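Local coordinates for ileal bile acid-binding protein (Danio rerio, PDB 3ELX) that binds bile acids such as cholate, and probably fatty acids, and is thought to carry them through the cytoplasm, at residues Asn47-Gln55 against Val63-Lys71. Residues are numbered along the deposited sequence; the frame is centred on the assembly and turned at random.
With EDO (1,2-ethanediol), chain B.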
loop_
_atom_site.group_PDB
_atom_site.type_symbol
_atom_site.label_atom_id
_atom_site.label_comp_id
_atom_site.label_asym_id
_atom_site.label_seq_id
_atom_site.Cartn_x
_atom_site.Cartn_y
_atom_site.Cartn_z
ATOM N N ASN A 47 3.922 9.907 -13.118
ATOM C CA ASN A 47 4.390 10.449 -14.378
ATOM C C ASN A 47 5.044 9.306 -15.151
ATOM O O ASN A 47 6.238 9.032 -15.021
ATOM C CB ASN A 47 5.335 11.632 -14.137
ATOM C CG ASN A 47 4.644 12.815 -13.444
ATOM O OD1 ASN A 47 3.435 13.013 -13.563
ATOM N ND2 ASN A 47 5.420 13.597 -12.709
ATOM N N GLY A 48 4.231 8.608 -15.939
ATOM C CA GLY A 48 4.682 7.391 -16.610
ATOM C C GLY A 48 5.076 6.325 -15.601
ATOM O O GLY A 48 4.268 5.927 -14.757
ATOM N N ASP A 49 6.323 5.877 -15.699
ATOM C CA ASP A 49 6.862 4.852 -14.801
ATOM C C ASP A 49 7.315 5.437 -13.464
ATOM O O ASP A 49 7.657 4.693 -12.541
ATOM C CB ASP A 49 8.063 4.161 -15.441
ATOM C CG ASP A 49 7.686 3.315 -16.644
ATOM O OD1 ASP A 49 8.582 3.036 -17.465
ATOM O OD2 ASP A 49 6.500 2.934 -16.754
ATOM N N ASP A 50 7.315 6.766 -13.373
ATOM C CA ASP A 50 7.809 7.478 -12.195
ATOM C C ASP A 50 6.669 7.772 -11.220
ATOM O O ASP A 50 5.772 8.568 -11.523
ATOM C CB ASP A 50 8.490 8.766 -12.678
ATOM C CG ASP A 50 9.084 9.596 -11.553
ATOM O OD1 ASP A 50 8.526 9.616 -10.440
ATOM O OD2 ASP A 50 10.101 10.283 -11.823
ATOM N N PHE A 51 6.706 7.136 -10.047
ATOM C CA PHE A 51 5.653 7.309 -9.032
ATOM C C PHE A 51 6.168 7.990 -7.776
ATOM O O PHE A 51 7.284 7.716 -7.325
ATOM C CB PHE A 51 5.102 5.958 -8.568
ATOM C CG PHE A 51 4.213 5.275 -9.556
ATOM C CD1 PHE A 51 4.756 4.582 -10.631
ATOM C CD2 PHE A 51 2.826 5.280 -9.380
ATOM C CE1 PHE A 51 3.941 3.927 -11.541
ATOM C CE2 PHE A 51 1.995 4.615 -10.290
ATOM C CZ PHE A 51 2.551 3.940 -11.365
ATOM N N THR A 52 5.332 8.853 -7.203
ATOM C CA THR A 52 5.518 9.340 -5.835
ATOM C C THR A 52 4.252 8.944 -5.094
ATOM O O THR A 52 3.153 9.387 -5.450
ATOM C CB THR A 52 5.699 10.867 -5.777
ATOM O OG1 THR A 52 6.806 11.249 -6.601
ATOM C CG2 THR A 52 5.938 11.331 -4.334
ATOM N N TRP A 53 4.414 8.118 -4.069
ATOM C CA TRP A 53 3.281 7.458 -3.431
ATOM C C TRP A 53 3.302 7.815 -1.955
ATOM O O TRP A 53 4.203 7.410 -1.236
ATOM C CB TRP A 53 3.446 5.949 -3.614
ATOM C CG TRP A 53 2.196 5.164 -3.410
ATOM C CD1 TRP A 53 1.522 4.969 -2.236
ATOM C CD2 TRP A 53 1.468 4.451 -4.419
ATOM N NE1 TRP A 53 0.416 4.173 -2.453
ATOM C CE2 TRP A 53 0.364 3.846 -3.785
ATOM C CE3 TRP A 53 1.652 4.256 -5.796
ATOM C CZ2 TRP A 53 -0.556 3.056 -4.479
ATOM C CZ3 TRP A 53 0.727 3.481 -6.490
ATOM C CH2 TRP A 53 -0.364 2.895 -5.826
ATOM N N THR A 54 2.311 8.590 -1.517
ATOM C CA THR A 54 2.297 9.126 -0.154
ATOM C C THR A 54 1.095 8.598 0.620
ATOM O O THR A 54 -0.031 8.619 0.122
ATOM C CB THR A 54 2.276 10.675 -0.198
ATOM O OG1 THR A 54 3.410 11.149 -0.939
ATOM C CG2 THR A 54 2.314 11.264 1.195
ATOM N N GLN A 55 1.344 8.105 1.830
ATOM C CA GLN A 55 0.273 7.591 2.681
ATOM C C GLN A 55 0.265 8.352 3.991
ATOM O O GLN A 55 1.306 8.523 4.639
ATOM C CB GLN A 55 0.436 6.088 2.965
ATOM C CG GLN A 55 0.432 5.229 1.711
ATOM C CD GLN A 55 0.807 3.792 2.008
ATOM O OE1 GLN A 55 1.760 3.529 2.738
ATOM N NE2 GLN A 55 0.067 2.857 1.437
ATOM N N VAL A 63 4.169 8.487 5.015
ATOM C CA VAL A 63 5.104 7.550 4.395
ATOM C C VAL A 63 5.110 7.876 2.918
ATOM O O VAL A 63 4.074 7.804 2.285
ATOM C CB VAL A 63 4.675 6.087 4.616
ATOM C CG1 VAL A 63 5.629 5.117 3.896
ATOM C CG2 VAL A 63 4.624 5.766 6.095
ATOM N N THR A 64 6.273 8.244 2.388
ATOM C CA THR A 64 6.404 8.541 0.965
ATOM C C THR A 64 7.424 7.620 0.318
ATOM O O THR A 64 8.564 7.504 0.784
ATOM C CB THR A 64 6.824 10.006 0.737
ATOM O OG1 THR A 64 5.847 10.863 1.327
ATOM C CG2 THR A 64 6.905 10.333 -0.747
ATOM N N ASN A 65 6.996 6.963 -0.749
ATOM C CA ASN A 65 7.890 6.154 -1.563
ATOM C C ASN A 65 7.944 6.713 -2.960
ATOM O O ASN A 65 6.910 6.964 -3.574
ATOM C CB ASN A 65 7.451 4.695 -1.586
ATOM C CG ASN A 65 7.985 3.925 -0.400
ATOM O OD1 ASN A 65 9.177 3.989 -0.112
ATOM N ND2 ASN A 65 7.111 3.226 0.305
ATOM N N LYS A 66 9.167 6.937 -3.430
ATOM C CA LYS A 66 9.418 7.374 -4.795
ATOM C C LYS A 66 10.139 6.244 -5.507
ATOM O O LYS A 66 11.206 5.780 -5.064
ATOM C CB LYS A 66 10.261 8.649 -4.823
ATOM C CG LYS A 66 9.537 9.841 -4.243
ATOM C CD LYS A 66 10.483 11.004 -3.991
ATOM C CE LYS A 66 10.419 12.048 -5.097
ATOM N NZ LYS A 66 10.836 11.523 -6.425
ATOM N N PHE A 67 9.526 5.769 -6.584
ATOM C CA PHE A 67 10.108 4.668 -7.339
ATOM C C PHE A 67 9.852 4.822 -8.821
ATOM O O PHE A 67 8.892 5.482 -9.224
ATOM C CB PHE A 67 9.597 3.312 -6.835
ATOM C CG PHE A 67 8.100 3.150 -6.891
ATOM C CD1 PHE A 67 7.310 3.465 -5.781
ATOM C CD2 PHE A 67 7.473 2.662 -8.046
ATOM C CE1 PHE A 67 5.905 3.307 -5.823
ATOM C CE2 PHE A 67 6.079 2.490 -8.093
ATOM C CZ PHE A 67 5.295 2.815 -6.990
ATOM N N ILE A 68 10.732 4.234 -9.625
ATOM C CA ILE A 68 10.515 4.143 -11.070
ATOM C C ILE A 68 10.354 2.671 -11.398
ATOM O O ILE A 68 11.227 1.856 -11.077
ATOM C CB ILE A 68 11.690 4.763 -11.871
ATOM C CG1 ILE A 68 11.796 6.258 -11.537
ATOM C CG2 ILE A 68 11.495 4.533 -13.376
ATOM C CD1 ILE A 68 13.081 6.907 -12.003
ATOM N N VAL A 69 9.231 2.322 -12.012
ATOM C CA VAL A 69 8.988 0.918 -12.357
ATOM C C VAL A 69 10.157 0.382 -13.188
ATOM O O VAL A 69 10.606 1.031 -14.133
ATOM C CB VAL A 69 7.659 0.742 -13.107
ATOM C CG1 VAL A 69 7.427 -0.728 -13.492
ATOM C CG2 VAL A 69 6.508 1.253 -12.248
ATOM N N GLY A 70 10.655 -0.798 -12.814
ATOM C CA GLY A 70 11.757 -1.436 -13.548
ATOM C C GLY A 70 13.161 -0.987 -13.180
ATOM O O GLY A 70 14.144 -1.537 -13.691
ATOM N N LYS A 71 13.268 0.001 -12.297
ATOM C CA LYS A 71 14.559 0.528 -11.889
ATOM C C LYS A 71 14.757 0.427 -10.390
ATOM O O LYS A 71 13.830 0.693 -9.629
ATOM C CB LYS A 71 14.689 1.988 -12.325
ATOM C CG LYS A 71 15.262 2.158 -13.706
ATOM C CD LYS A 71 14.199 2.267 -14.781
ATOM C CE LYS A 71 14.752 3.022 -15.987
ATOM N NZ LYS A 71 16.047 2.477 -16.481
HETATM C C1 EDO B . 2.259 1.319 -1.468
HETATM O O1 EDO B . 2.374 0.197 -0.988
HETATM C C2 EDO B . 3.473 2.079 -1.944
HETATM O O2 EDO B . 4.179 2.617 -0.816
HETATM O O HOH W 1 10.800 2.282 -16.501
HETATM O O HOH W 2 9.580 9.024 -8.118
#
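Phe-51 and Phe-67, Trp-53 and Asn-65, and Gln-55 and Val-63 form antiparallel hydrogen-bonded pairs, each closed by two backbone bonds, and the axes of strands 50-55 and 63-68 approach to 4.6 Å. Beyond Asp-50 and Ile-68, Val-69 N still donates to Asp-49 O. On the face carrying the aromatic residues, Phe-51 lays its CB over one face of the Phe-67 ring, 3.8 Å from the centroid. The two ring planes are nearly parallel, at 14°, but slid so far apart that they barely overlap. Phe-67 CG sits between its own backbone N and carbonyl carbon (chi1 58°), which swings the ring across toward Phe-51; at the far end of Phe-51, CE1 meets Val-69 CG2 at 3.8 Å. Trp-53 brings CE3 near the plane of the Phe-67 ring, at its edge, 4.1 Å from CZ, while an ethanediol molecule lies over one face of the indole and accepts a bond from Asn-65 ND2. Asn-65 OD1 is taken by the backbone N of Glu-76. An alanine replacing Trp-53 would probably leave Leu-94 and the edge of the Phe-67 ring without the indole and open a gap between them. On the other face, Thr-54 OG1 and Thr-64 OG1 share a weak hydrogen bond of 3.3 Å, and one water donates to Asp-50 OD1 and Phe-51 O and weakly accepts from Lys-66 NZ, linking the strands. This is a beta hairpin in the antiparallel barrel of the fatty-acid-binding protein family; Gln-55 and Leu-94 each contact a different cholate in a cholate-bound structure.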